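Local coordinates for metallophosphoesterase (Clostridium thermocellum, PDB 4J6O), which probably removes 2',3' phosphates from RNA ends as the manganese-dependent, calcineurin-like phosphatase domain of the bacterial Pnkp-Hen1 RNA repair system, at residues Arg69-Thr74 with Lys250-Pro255; Tyr192-Asp197 with Ala202-Gly207; Lys99-Leu104 with Ala135-Leu140; Lys8-Pro13 with Gly57-Phe62. All blocks are in the same frame, centred on the assembly; numbering follows the deposited sequence. Where two conformers were deposited one is given.

Contact 1 of 4, residues Arg69-Thr74 with Lys250-Pro255; sequences RGPKIT and KTYYEP
Arg-69 lays its aliphatic stem across the face of the Tyr-253 ring, and this CH-pi contact carries most of the interface. CG stands 3.5 Å from the ring centroid and only 4° off the ring normal, so it sits squarely over the centre; CB and CD flank it above the rim. With CG anti to the carbonyl carbon (chi1 -64°) and the chain extended as far as NE, the stem runs over the ring at about a right angle to the tyrosine side chain. The guanidinium plane is turned 72° from the ring, and CE2 of Tyr-253 lies at the guanidinium edge, so no cation-pi stack forms.

A second CH-pi contact joins Pro-71 to Tyr-252. Here CD is 4.0 Å from the ring centroid, displaced toward the rim at CD1, while CB of Lys-250 covers the opposite face.

Polar groups find their partners outside the two segments. Arg-69 NH2 hydrogen-bonds a bound citrate, probably from the crystallisation liquor, and its side chain comes within about 4 Å of the manganese, which places this arginine in the metal pocket. Tyr-252 OH bonds Glu-26 OE2.

The contact thus sets the loop after strand 242-247 against the turn leading into helix 73-86, whose N-cap is Lys-72; helix 115-122 lies alongside, with Arg-117 touching both Ile-73 and Tyr-253.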
loop_
_atom_site.group_PDB
_atom_site.type_symbol
_atom_site.label_atom_id
_atom_site.label_comp_id
_atom_site.label_asym_id
_atom_site.label_seq_id
_atom_site.Cartn_x
_atom_site.Cartn_y
_atom_site.Cartn_z
ATOM N N ARG A 69 -12.366 -0.599 -5.319
ATOM C CA ARG A 69 -13.321 0.177 -4.515
ATOM C C ARG A 69 -13.524 1.597 -4.973
ATOM O O ARG A 69 -14.651 2.030 -5.214
ATOM C CB ARG A 69 -13.000 0.213 -3.029
ATOM C CG ARG A 69 -13.079 -1.169 -2.354
ATOM C CD ARG A 69 -12.861 -1.047 -0.865
ATOM N NE ARG A 69 -13.031 -2.342 -0.172
ATOM C CZ ARG A 69 -12.038 -3.023 0.384
ATOM N NH1 ARG A 69 -10.774 -2.589 0.303
ATOM N NH2 ARG A 69 -12.284 -4.183 1.009
ATOM N N GLY A 70 -12.425 2.333 -5.074
ATOM C CA GLY A 70 -12.551 3.768 -5.326
ATOM C C GLY A 70 -12.776 4.207 -6.763
ATOM O O GLY A 70 -12.771 3.396 -7.691
ATOM N N PRO A 71 -12.931 5.515 -6.977
ATOM C CA PRO A 71 -13.448 6.064 -8.228
ATOM C C PRO A 71 -12.419 6.321 -9.311
ATOM O O PRO A 71 -12.835 6.510 -10.458
ATOM C CB PRO A 71 -14.029 7.408 -7.784
ATOM C CG PRO A 71 -13.122 7.790 -6.680
ATOM C CD PRO A 71 -12.882 6.543 -5.907
ATOM N N LYS A 72 -11.120 6.295 -8.977
ATOM C CA LYS A 72 -10.079 6.753 -9.897
ATOM C C LYS A 72 -8.875 5.814 -9.847
ATOM O O LYS A 72 -7.730 6.213 -9.740
ATOM C CB LYS A 72 -9.697 8.221 -9.611
ATOM C CG LYS A 72 -10.750 9.179 -10.116
ATOM C CD LYS A 72 -10.280 10.606 -9.917
ATOM C CE LYS A 72 -11.369 11.618 -10.325
ATOM N NZ LYS A 72 -10.727 12.997 -10.399
ATOM N N ILE A 73 -9.158 4.520 -9.871
ATOM C CA ILE A 73 -8.118 3.507 -9.804
ATOM C C ILE A 73 -7.021 3.617 -10.916
ATOM O O ILE A 73 -5.838 3.454 -10.629
ATOM C CB ILE A 73 -8.789 2.134 -9.842
ATOM C CG1 ILE A 73 -9.718 2.021 -8.630
ATOM C CG2 ILE A 73 -7.740 1.047 -9.871
ATOM C CD1 ILE A 73 -10.787 0.852 -8.709
ATOM N N THR A 74 -7.385 3.859 -12.183
ATOM C CA THR A 74 -6.332 3.904 -13.200
ATOM C C THR A 74 -5.437 5.148 -13.067
ATOM O O THR A 74 -4.273 5.071 -13.342
ATOM C CB THR A 74 -6.844 3.805 -14.664
ATOM O OG1 THR A 74 -7.664 4.933 -14.959
ATOM C CG2 THR A 74 -7.650 2.533 -14.863
ATOM N N LYS A 250 -15.643 12.157 0.052
ATOM C CA LYS A 250 -16.931 11.457 0.077
ATOM C C LYS A 250 -16.706 10.087 0.658
ATOM O O LYS A 250 -15.565 9.617 0.780
ATOM C CB LYS A 250 -17.533 11.195 -1.333
ATOM C CG LYS A 250 -17.507 12.336 -2.309
ATOM C CD LYS A 250 -17.988 11.925 -3.709
ATOM C CE LYS A 250 -17.739 13.072 -4.719
ATOM N NZ LYS A 250 -18.164 14.439 -4.238
ATOM N N THR A 251 -17.807 9.420 0.974
ATOM C CA THR A 251 -17.733 7.997 1.301
ATOM C C THR A 251 -17.849 7.180 0.012
ATOM O O THR A 251 -18.924 7.069 -0.554
ATOM C CB THR A 251 -18.876 7.554 2.244
ATOM O OG1 THR A 251 -18.670 8.102 3.552
ATOM C CG2 THR A 251 -18.889 6.058 2.344
ATOM N N TYR A 252 -16.762 6.569 -0.439
ATOM C CA TYR A 252 -16.798 5.959 -1.770
ATOM C C TYR A 252 -17.254 4.520 -1.725
ATOM O O TYR A 252 -17.740 3.990 -2.714
ATOM C CB TYR A 252 -15.414 5.980 -2.408
ATOM C CG TYR A 252 -14.832 7.373 -2.610
ATOM C CD1 TYR A 252 -15.297 8.188 -3.620
ATOM C CD2 TYR A 252 -13.825 7.846 -1.778
ATOM C CE1 TYR A 252 -14.783 9.447 -3.804
ATOM C CE2 TYR A 252 -13.309 9.149 -1.947
ATOM C CZ TYR A 252 -13.791 9.909 -2.978
ATOM O OH TYR A 252 -13.301 11.195 -3.169
ATOM N N TYR A 253 -17.163 3.905 -0.557
ATOM C CA TYR A 253 -17.349 2.444 -0.475
ATOM C C TYR A 253 -17.731 2.115 0.945
ATOM O O TYR A 253 -17.315 2.790 1.873
ATOM C CB TYR A 253 -16.042 1.718 -0.860
ATOM C CG TYR A 253 -16.327 0.346 -1.435
ATOM C CD1 TYR A 253 -16.547 0.174 -2.799
ATOM C CD2 TYR A 253 -16.356 -0.752 -0.608
ATOM C CE1 TYR A 253 -16.779 -1.072 -3.337
ATOM C CE2 TYR A 253 -16.580 -2.023 -1.134
ATOM C CZ TYR A 253 -16.831 -2.167 -2.485
ATOM O OH TYR A 253 -17.088 -3.450 -2.955
ATOM N N GLU A 254 -18.565 1.095 1.156
ATOM C CA GLU A 254 -18.954 0.717 2.508
ATOM C C GLU A 254 -17.969 -0.217 3.158
ATOM O O GLU A 254 -17.513 -1.196 2.526
ATOM C CB GLU A 254 -20.323 0.004 2.499
ATOM C CG GLU A 254 -21.209 0.356 1.304
ATOM C CD GLU A 254 -22.686 0.022 1.515
ATOM O OE1 GLU A 254 -23.027 -0.665 2.511
ATOM O OE2 GLU A 254 -23.508 0.455 0.673
ATOM N N PRO A 255 -17.631 0.046 4.438
ATOM C CA PRO A 255 -16.660 -0.837 5.104
ATOM C C PRO A 255 -17.265 -2.201 5.418
ATOM O O PRO A 255 -18.483 -2.377 5.207
ATOM C CB PRO A 255 -16.273 -0.063 6.373
ATOM C CG PRO A 255 -17.433 0.857 6.632
ATOM C CD PRO A 255 -18.042 1.195 5.280
#

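Contact 2 of 4, residues Tyr192-Asp197 with Ala202-Gly207; sequences YDWASD and ALVVYG
Trp-194 drives the edge of its six-membered ring at the face of Tyr-206 in a T-shaped pair, the planes inclined at 62° and the centroids 5.2 Å apart. The tight point is CZ2 of Trp-194, which stands 3.7 Å above the plane of the Tyr-206 ring and over its centre. Next to it, CH2 of Trp-194 meets CG1 of Val-204 at 3.8 Å, the two side chains arriving from opposite directions. Tyr-206 has CG between its own backbone N and carbonyl carbon (chi1 70°), the rotamer that offers its ring face to the indole. Ala-195 adds a lighter touch, with CB 3.9 Å from the Tyr-206 hydroxyl oxygen OH.

Val-204 and Tyr-206 alternate with Val-205 along strand 203-206, an inner strand of a mixed sheet in this calcineurin-like alpha/beta fold, and therefore present the same face to the loop. Phe-173 makes another edge-to-face pair with Trp-194, and NE1 of the indole has a weak hydrogen bond to Ala-156 O.

The solvent side is held by bonds inside the loop. Asp-193 forms an Asx motif: OD1 accepts from Ser-196 N at 3.2 Å, while OD2 takes the Ser-196 OG hydroxyl at 2.9 Å, both donors lying well out of the carboxylate plane. Beyond them, Tyr-192 OH donates to Asp-197 OD2 at 2.6 Å, using the anti lone pair of that exposed carboxylate.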
loop_
_atom_site.group_PDB
_atom_site.type_symbol
_atom_site.label_atom_id
_atom_site.label_comp_id
_atom_site.label_asym_id
_atom_site.label_seq_id
_atom_site.Cartn_x
_atom_site.Cartn_y
_atom_site.Cartn_z
ATOM N N TYR A 192 -3.721 -13.434 13.602
ATOM C CA TYR A 192 -2.767 -13.345 14.694
ATOM C C TYR A 192 -2.350 -11.877 14.864
ATOM O O TYR A 192 -2.000 -11.202 13.872
ATOM C CB TYR A 192 -1.541 -14.173 14.341
ATOM C CG TYR A 192 -0.378 -13.970 15.266
ATOM C CD1 TYR A 192 -0.535 -13.989 16.640
ATOM C CD2 TYR A 192 0.893 -13.732 14.745
ATOM C CE1 TYR A 192 0.558 -13.783 17.477
ATOM C CE2 TYR A 192 1.980 -13.548 15.559
ATOM C CZ TYR A 192 1.808 -13.533 16.911
ATOM O OH TYR A 192 2.904 -13.338 17.714
ATOM N N ASP A 193 -2.433 -11.398 16.109
ATOM C CA ASP A 193 -2.086 -10.001 16.429
ATOM C C ASP A 193 -0.586 -9.932 16.657
ATOM O O ASP A 193 -0.113 -9.935 17.801
ATOM C CB ASP A 193 -2.777 -9.625 17.715
ATOM C CG ASP A 193 -2.500 -8.196 18.127
ATOM O OD1 ASP A 193 -1.661 -7.509 17.483
ATOM O OD2 ASP A 193 -3.115 -7.799 19.113
ATOM N N TRP A 194 0.161 -9.907 15.567
ATOM C CA TRP A 194 1.598 -9.985 15.640
ATOM C C TRP A 194 2.169 -8.714 16.278
ATOM O O TRP A 194 3.241 -8.735 16.907
ATOM C CB TRP A 194 2.138 -10.187 14.228
ATOM C CG TRP A 194 1.985 -8.949 13.366
ATOM C CD1 TRP A 194 0.913 -8.621 12.593
ATOM C CD2 TRP A 194 2.913 -7.846 13.248
ATOM N NE1 TRP A 194 1.108 -7.413 11.999
ATOM C CE2 TRP A 194 2.326 -6.908 12.368
ATOM C CE3 TRP A 194 4.162 -7.568 13.798
ATOM C CZ2 TRP A 194 2.936 -5.676 12.035
ATOM C CZ3 TRP A 194 4.783 -6.327 13.465
ATOM C CH2 TRP A 194 4.180 -5.425 12.574
ATOM N N ALA A 195 1.473 -7.594 16.091
ATOM C CA ALA A 195 2.052 -6.332 16.568
ATOM C C ALA A 195 2.135 -6.303 18.104
ATOM O O ALA A 195 3.064 -5.732 18.684
ATOM C CB ALA A 195 1.262 -5.130 16.033
ATOM N N SER A 196 1.181 -6.942 18.767
ATOM C CA SER A 196 1.261 -7.027 20.228
ATOM C C SER A 196 2.484 -7.773 20.736
ATOM O O SER A 196 3.030 -7.432 21.789
ATOM C CB SER A 196 -0.009 -7.598 20.827
ATOM O OG SER A 196 -1.022 -6.623 20.708
ATOM N N ASP A 197 2.932 -8.770 19.982
ATOM C CA ASP A 197 4.049 -9.573 20.420
ATOM C C ASP A 197 5.359 -9.065 19.860
ATOM O O ASP A 197 6.397 -9.672 20.100
ATOM C CB ASP A 197 3.861 -11.020 19.970
ATOM C CG ASP A 197 2.742 -11.732 20.718
ATOM O OD1 ASP A 197 2.378 -11.296 21.839
ATOM O OD2 ASP A 197 2.229 -12.734 20.166
ATOM N N ALA A 202 13.409 -2.627 14.366
ATOM C CA ALA A 202 12.918 -1.719 13.318
ATOM C C ALA A 202 11.527 -1.233 13.630
ATOM O O ALA A 202 10.669 -1.997 14.086
ATOM C CB ALA A 202 12.896 -2.385 12.010
ATOM N N LEU A 203 11.296 0.041 13.372
ATOM C CA LEU A 203 9.944 0.550 13.372
ATOM C C LEU A 203 9.225 -0.047 12.155
ATOM O O LEU A 203 9.747 0.049 11.043
ATOM C CB LEU A 203 10.019 2.054 13.199
ATOM C CG LEU A 203 8.721 2.791 12.862
ATOM C CD1 LEU A 203 7.747 2.708 14.014
ATOM C CD2 LEU A 203 9.040 4.269 12.546
ATOM N N VAL A 204 8.036 -0.650 12.340
ATOM C CA VAL A 204 7.322 -1.216 11.198
ATOM C C VAL A 204 6.130 -0.350 10.918
ATOM O O VAL A 204 5.253 -0.209 11.763
ATOM C CB VAL A 204 6.797 -2.664 11.481
ATOM C CG1 VAL A 204 6.168 -3.257 10.227
ATOM C CG2 VAL A 204 7.943 -3.530 12.042
ATOM N N VAL A 205 6.099 0.230 9.715
ATOM C CA VAL A 205 4.935 1.041 9.297
ATOM C C VAL A 205 4.197 0.180 8.267
ATOM O O VAL A 205 4.793 -0.291 7.292
ATOM C CB VAL A 205 5.407 2.339 8.691
ATOM C CG1 VAL A 205 4.229 3.217 8.306
ATOM C CG2 VAL A 205 6.331 3.091 9.678
ATOM N N TYR A 206 2.909 -0.022 8.502
ATOM C CA TYR A 206 2.132 -0.946 7.696
ATOM C C TYR A 206 0.703 -0.469 7.579
ATOM O O TYR A 206 0.366 0.581 8.148
ATOM C CB TYR A 206 2.239 -2.393 8.292
ATOM C CG TYR A 206 1.527 -2.566 9.623
ATOM C CD1 TYR A 206 2.060 -2.063 10.816
ATOM C CD2 TYR A 206 0.352 -3.288 9.670
ATOM C CE1 TYR A 206 1.381 -2.225 12.012
ATOM C CE2 TYR A 206 -0.347 -3.466 10.854
ATOM C CZ TYR A 206 0.179 -2.909 12.018
ATOM O OH TYR A 206 -0.484 -3.090 13.195
ATOM N N GLY A 207 -0.126 -1.193 6.816
ATOM C CA GLY A 207 -1.489 -0.737 6.555
ATOM C C GLY A 207 -2.398 -1.955 6.401
ATOM O O GLY A 207 -2.820 -2.272 5.267
#

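Contact 3 of 4, residues Lys99-Leu104 with Ala135-Leu140; sequences KLLRKL and AFIDGL
Leu-101 and Ile-137 face each other where helix 95-104 packs against the C-terminal end of helix 127-138, a helix-helix contact within the calcineurin-like alpha/beta fold. Their CA atoms are 6.5 Å apart, the nearest such pair across the two segments, and both CB atoms point toward the partner helix. At this close approach both an inner carbon and a branch tip of Leu-101 touch: CB meets CG2 of Ile-137 at 3.7 Å, and CD2 also reaches that methyl.

The branches of Ile-137 divide the work. CG2, anti to the backbone N, is given to Leu-101, whereas CG1 is anti to the carbonyl carbon (chi1 -66°) and carries CD1 to Leu-100. There the two side chains cross at about a right angle, and the contact is a looser one, CD2 of Leu-100 to CD1 of Ile-137 at 4.1 Å. Leu-100 has CB turned to the flank of the interface, and it also packs on Leu-115, Thr-118 and Leu-119 of helix 115-122, linking this helix pair to a third helix.

At the exposed margin the apolar surface gives way to Asp-138. The same CD2 of Leu-101 lies against the backbone there, 3.6 Å from Asp-138 CA. It meets the aspartate side chain as well, with CD2 of Leu-101 at 3.7 Å from Asp-138 OD1.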
loop_
_atom_site.group_PDB
_atom_site.type_symbol
_atom_site.label_atom_id
_atom_site.label_comp_id
_atom_site.label_asym_id
_atom_site.label_seq_id
_atom_site.Cartn_x
_atom_site.Cartn_y
_atom_site.Cartn_z
ATOM N N LYS A 99 -4.028 -9.890 -6.072
ATOM C CA LYS A 99 -5.197 -10.598 -6.601
ATOM C C LYS A 99 -5.548 -10.047 -7.986
ATOM O O LYS A 99 -5.945 -10.796 -8.881
ATOM C CB LYS A 99 -6.381 -10.444 -5.667
ATOM C CG LYS A 99 -7.704 -10.933 -6.260
ATOM C CD LYS A 99 -8.715 -11.182 -5.144
ATOM C CE LYS A 99 -10.076 -11.516 -5.711
ATOM N NZ LYS A 99 -11.134 -11.354 -4.679
ATOM N N LEU A 100 -5.402 -8.734 -8.182
ATOM C CA LEU A 100 -5.678 -8.166 -9.491
ATOM C C LEU A 100 -4.722 -8.730 -10.506
ATOM O O LEU A 100 -5.136 -9.037 -11.638
ATOM C CB LEU A 100 -5.541 -6.636 -9.491
ATOM C CG LEU A 100 -5.588 -5.966 -10.881
ATOM C CD1 LEU A 100 -6.924 -6.119 -11.601
ATOM C CD2 LEU A 100 -5.194 -4.466 -10.748
ATOM N N LEU A 101 -3.445 -8.833 -10.120
ATOM C CA LEU A 101 -2.435 -9.429 -11.029
ATOM C C LEU A 101 -2.810 -10.855 -11.438
ATOM O O LEU A 101 -2.729 -11.206 -12.635
ATOM C CB LEU A 101 -1.028 -9.375 -10.423
ATOM C CG LEU A 101 0.072 -10.102 -11.212
ATOM C CD1 LEU A 101 0.163 -9.548 -12.584
ATOM C CD2 LEU A 101 1.393 -9.979 -10.520
ATOM N N ARG A 102 -3.286 -11.656 -10.484
ATOM C CA ARG A 102 -3.707 -13.035 -10.804
ATOM C C ARG A 102 -4.876 -13.017 -11.776
ATOM O O ARG A 102 -4.929 -13.835 -12.677
ATOM C CB ARG A 102 -4.094 -13.775 -9.532
ATOM C CG ARG A 102 -2.880 -14.081 -8.714
ATOM C CD ARG A 102 -3.190 -14.597 -7.335
ATOM N NE ARG A 102 -1.931 -14.784 -6.622
ATOM C CZ ARG A 102 -1.805 -14.779 -5.304
ATOM N NH1 ARG A 102 -2.877 -14.590 -4.540
ATOM N NH2 ARG A 102 -0.606 -14.959 -4.757
ATOM N N LYS A 103 -5.799 -12.070 -11.616
ATOM C CA LYS A 103 -6.965 -12.002 -12.496
ATOM C C LYS A 103 -6.525 -11.573 -13.908
ATOM O O LYS A 103 -6.898 -12.186 -14.905
ATOM C CB LYS A 103 -8.015 -11.044 -11.903
ATOM C CG LYS A 103 -9.194 -10.705 -12.814
ATOM C CD LYS A 103 -10.045 -11.946 -13.145
ATOM C CE LYS A 103 -11.183 -11.572 -14.066
ATOM N NZ LYS A 103 -12.028 -12.757 -14.385
ATOM N N LEU A 104 -5.687 -10.539 -13.999
ATOM C CA LEU A 104 -5.204 -10.130 -15.313
ATOM C C LEU A 104 -4.363 -11.237 -15.976
ATOM O O LEU A 104 -4.284 -11.289 -17.192
ATOM C CB LEU A 104 -4.389 -8.822 -15.236
ATOM C CG LEU A 104 -5.168 -7.621 -14.677
ATOM C CD1 LEU A 104 -4.226 -6.445 -14.408
ATOM C CD2 LEU A 104 -6.292 -7.204 -15.612
ATOM N N ALA A 135 3.215 -5.858 -15.322
ATOM C CA ALA A 135 4.653 -5.865 -15.110
ATOM C C ALA A 135 4.988 -5.144 -13.810
ATOM O O ALA A 135 5.840 -5.583 -13.046
ATOM C CB ALA A 135 5.355 -5.210 -16.277
ATOM N N PHE A 136 4.284 -4.046 -13.555
ATOM C CA PHE A 136 4.500 -3.302 -12.343
ATOM C C PHE A 136 4.174 -4.118 -11.100
ATOM O O PHE A 136 4.938 -4.118 -10.143
ATOM C CB PHE A 136 3.654 -2.039 -12.336
ATOM C CG PHE A 136 3.696 -1.308 -11.046
ATOM C CD1 PHE A 136 4.849 -0.639 -10.679
ATOM C CD2 PHE A 136 2.567 -1.211 -10.235
ATOM C CE1 PHE A 136 4.904 0.082 -9.510
ATOM C CE2 PHE A 136 2.621 -0.497 -9.058
ATOM C CZ PHE A 136 3.784 0.133 -8.690
ATOM N N ILE A 137 3.041 -4.805 -11.098
ATOM C CA ILE A 137 2.641 -5.469 -9.895
ATOM C C ILE A 137 3.495 -6.685 -9.678
ATOM O O ILE A 137 3.792 -7.068 -8.551
ATOM C CB ILE A 137 1.149 -5.838 -9.933
ATOM C CG1 ILE A 137 0.307 -4.557 -9.943
ATOM C CG2 ILE A 137 0.765 -6.642 -8.746
ATOM C CD1 ILE A 137 -1.179 -4.872 -10.025
ATOM N N ASP A 138 3.880 -7.325 -10.790
ATOM C CA ASP A 138 4.702 -8.508 -10.709
ATOM C C ASP A 138 6.084 -8.228 -10.148
ATOM O O ASP A 138 6.722 -9.101 -9.586
ATOM C CB ASP A 138 4.807 -9.158 -12.088
ATOM C CG ASP A 138 5.400 -10.553 -12.024
ATOM O OD1 ASP A 138 4.703 -11.437 -11.484
ATOM O OD2 ASP A 138 6.547 -10.760 -12.497
ATOM N N GLY A 139 6.557 -6.999 -10.277
ATOM C CA GLY A 139 7.884 -6.718 -9.761
ATOM C C GLY A 139 7.897 -6.176 -8.349
ATOM O O GLY A 139 8.969 -5.883 -7.799
ATOM N N LEU A 140 6.722 -6.030 -7.733
ATOM C CA LEU A 140 6.703 -5.522 -6.359
ATOM C C LEU A 140 7.279 -6.548 -5.368
ATOM O O LEU A 140 6.939 -7.731 -5.399
ATOM C CB LEU A 140 5.289 -5.102 -5.941
ATOM C CG LEU A 140 4.651 -4.024 -6.812
ATOM C CD1 LEU A 140 3.192 -3.755 -6.365
ATOM C CD2 LEU A 140 5.447 -2.724 -6.809
#

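Contact 4 of 4, residues Lys8-Pro13 with Gly57-Phe62; sequences KDEHGP and GRKVLF
Arg-58 bends round Pro-13 so that CB of the proline lies over one face of its guanidinium group. From CB of Arg-58 outward, CG comes to 4.2 Å from Pro-13 CB, and a turn at chi3 (70°) then folds the head back. NE passes Pro-13 CB more closely and is salt-bridged to Asp-15 OD2. At CZ the gap narrows to 3.3 Å from Pro-13 CB, which stands above the guanidinium plane and toward its rim. NH1 also meets CB and has a weak hydrogen bond to Phe-14 O. NH2 touches both CB and CG of the proline while forming a salt bridge with Glu-240 OE2. Two carboxylates thus hold the head group in place against the pyrrolidine.

The backbone beneath begins the pairing of parallel neighbours 14-17 and 59-62 in the five-stranded mixed sheet. Lys-59 N donates to Pro-13 O at 3.1 Å, with an N-H...O angle of 156°. A water gives one hydrogen to that same Pro-13 O and another to Gly-57 O at 2.8 Å, bridging the segments beside the direct bond. A cis peptide precedes Pro-13, and Gly-12 before it has positive phi. Farther out, the extended Lys-59 chain brings NZ to 3.8 Å from Glu-10 OE1, a long salt bridge, the two side chains crossing at about a right angle.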
loop_
_atom_site.group_PDB
_atom_site.type_symbol
_atom_site.label_atom_id
_atom_site.label_comp_id
_atom_site.label_asym_id
_atom_site.label_seq_id
_atom_site.Cartn_x
_atom_site.Cartn_y
_atom_site.Cartn_z
ATOM N N LYS A 8 18.706 -1.128 2.928
ATOM C CA LYS A 8 19.313 -0.503 4.090
ATOM C C LYS A 8 20.134 0.746 3.758
ATOM O O LYS A 8 20.347 1.604 4.628
ATOM C CB LYS A 8 20.118 -1.519 4.869
ATOM C CG LYS A 8 19.255 -2.551 5.567
ATOM C CD LYS A 8 20.161 -3.507 6.337
ATOM C CE LYS A 8 19.381 -4.597 7.020
ATOM N NZ LYS A 8 20.313 -5.578 7.662
ATOM N N ASP A 9 20.549 0.886 2.499
ATOM C CA ASP A 9 21.291 2.071 2.071
ATOM C C ASP A 9 20.385 3.269 1.744
ATOM O O ASP A 9 20.870 4.364 1.398
ATOM C CB ASP A 9 22.198 1.741 0.885
ATOM C CG ASP A 9 21.502 0.908 -0.183
ATOM O OD1 ASP A 9 20.309 0.547 -0.043
ATOM O OD2 ASP A 9 22.184 0.600 -1.177
ATOM N N GLU A 10 19.086 3.064 1.867
ATOM C CA GLU A 10 18.104 4.116 1.633
ATOM C C GLU A 10 17.699 4.756 2.960
ATOM O O GLU A 10 17.053 4.115 3.814
ATOM C CB GLU A 10 16.890 3.552 0.900
ATOM C CG GLU A 10 17.164 3.131 -0.543
ATOM C CD GLU A 10 17.244 4.320 -1.511
ATOM O OE1 GLU A 10 16.503 5.328 -1.327
ATOM O OE2 GLU A 10 18.062 4.237 -2.458
ATOM N N HIS A 11 18.059 6.030 3.138
ATOM C CA HIS A 11 17.877 6.629 4.455
ATOM C C HIS A 11 16.698 7.594 4.525
ATOM O O HIS A 11 16.302 7.984 5.608
ATOM C CB HIS A 11 19.190 7.276 4.932
ATOM C CG HIS A 11 20.359 6.336 4.894
ATOM N ND1 HIS A 11 20.524 5.320 5.811
ATOM C CD2 HIS A 11 21.386 6.224 4.019
ATOM C CE1 HIS A 11 21.624 4.642 5.520
ATOM N NE2 HIS A 11 22.168 5.171 4.437
ATOM N N GLY A 12 16.124 7.936 3.371
ATOM C CA GLY A 12 14.986 8.829 3.314
ATOM C C GLY A 12 15.526 10.241 3.365
ATOM O O GLY A 12 16.691 10.439 3.044
ATOM N N PRO A 13 14.722 11.195 3.837
ATOM C CA PRO A 13 13.384 11.006 4.431
ATOM C C PRO A 13 12.331 10.327 3.561
ATOM O O PRO A 13 12.438 10.408 2.337
ATOM C CB PRO A 13 12.893 12.443 4.642
ATOM C CG PRO A 13 14.164 13.218 4.864
ATOM C CD PRO A 13 15.157 12.598 3.907
ATOM N N GLY A 57 13.982 16.642 -1.644
ATOM C CA GLY A 57 14.438 15.312 -1.986
ATOM C C GLY A 57 13.803 14.155 -1.191
ATOM O O GLY A 57 14.401 13.074 -1.027
ATOM N N ARG A 58 12.604 14.381 -0.669
ATOM C CA ARG A 58 11.877 13.332 0.060
ATOM C C ARG A 58 11.381 12.295 -0.923
ATOM O O ARG A 58 11.226 12.589 -2.103
ATOM C CB ARG A 58 10.706 13.933 0.840
ATOM C CG ARG A 58 11.162 14.986 1.834
ATOM C CD ARG A 58 10.013 15.403 2.743
ATOM N NE ARG A 58 9.625 14.343 3.689
ATOM C CZ ARG A 58 10.092 14.187 4.932
ATOM N NH1 ARG A 58 9.587 13.196 5.675
ATOM N NH2 ARG A 58 11.008 15.058 5.453
ATOM N N LYS A 59 11.153 11.079 -0.423
ATOM C CA LYS A 59 10.686 9.940 -1.251
ATOM C C LYS A 59 9.449 9.353 -0.618
ATOM O O LYS A 59 9.297 9.428 0.562
ATOM C CB LYS A 59 11.761 8.875 -1.409
ATOM C CG LYS A 59 13.004 9.413 -2.171
ATOM C CD LYS A 59 13.850 8.259 -2.680
ATOM C CE LYS A 59 15.069 8.854 -3.420
ATOM N NZ LYS A 59 15.898 7.818 -4.081
ATOM N N VAL A 60 8.585 8.787 -1.440
ATOM C CA VAL A 60 7.335 8.192 -0.974
ATOM C C VAL A 60 7.479 6.673 -0.922
ATOM O O VAL A 60 8.010 6.039 -1.860
ATOM C CB VAL A 60 6.157 8.524 -1.920
ATOM C CG1 VAL A 60 4.849 7.793 -1.424
ATOM C CG2 VAL A 60 5.907 10.020 -2.007
ATOM N N LEU A 61 6.901 6.088 0.122
ATOM C CA LEU A 61 6.794 4.624 0.203
ATOM C C LEU A 61 5.324 4.261 0.264
ATOM O O LEU A 61 4.652 4.639 1.213
ATOM C CB LEU A 61 7.485 4.113 1.474
ATOM C CG LEU A 61 8.960 4.464 1.617
ATOM C CD1 LEU A 61 9.444 3.869 2.944
ATOM C CD2 LEU A 61 9.805 3.939 0.462
ATOM N N PHE A 62 4.820 3.573 -0.772
ATOM C CA PHE A 62 3.395 3.206 -0.804
ATOM C C PHE A 62 3.263 1.841 -0.198
ATOM O O PHE A 62 4.048 0.949 -0.534
ATOM C CB PHE A 62 2.871 3.182 -2.243
ATOM C CG PHE A 62 2.744 4.551 -2.896
ATOM C CD1 PHE A 62 1.678 5.390 -2.596
ATOM C CD2 PHE A 62 3.702 5.004 -3.814
ATOM C CE1 PHE A 62 1.572 6.659 -3.208
ATOM C CE2 PHE A 62 3.587 6.287 -4.420
ATOM C CZ PHE A 62 2.516 7.104 -4.113
HETATM O O HOH W 1 14.493 10.607 0.365
#

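Overall arrangement
Contact 1 borders the active site: the Arg-69 side chain is about 4 Å from the manganese held by Asp-19, His-21 and Asp-65. The side chains of Tyr-206 in contact 2 and Leu-100 in contact 3 are about 11 and 12 Å from the metal. Contacts 2 and 3 are nested in the chain between the two segments of contact 1, whereas contact 4 closes before contact 1 opens. Contacts 1 and 4 lie on opposite sides of the chain's centre, their own centres 28 Å apart, yet strand 59-62 leads on to helix 73-86. None of the contacts touch; contacts 1 and 3 come nearest, about 6 Å between closest atoms, and both border helix 115-122.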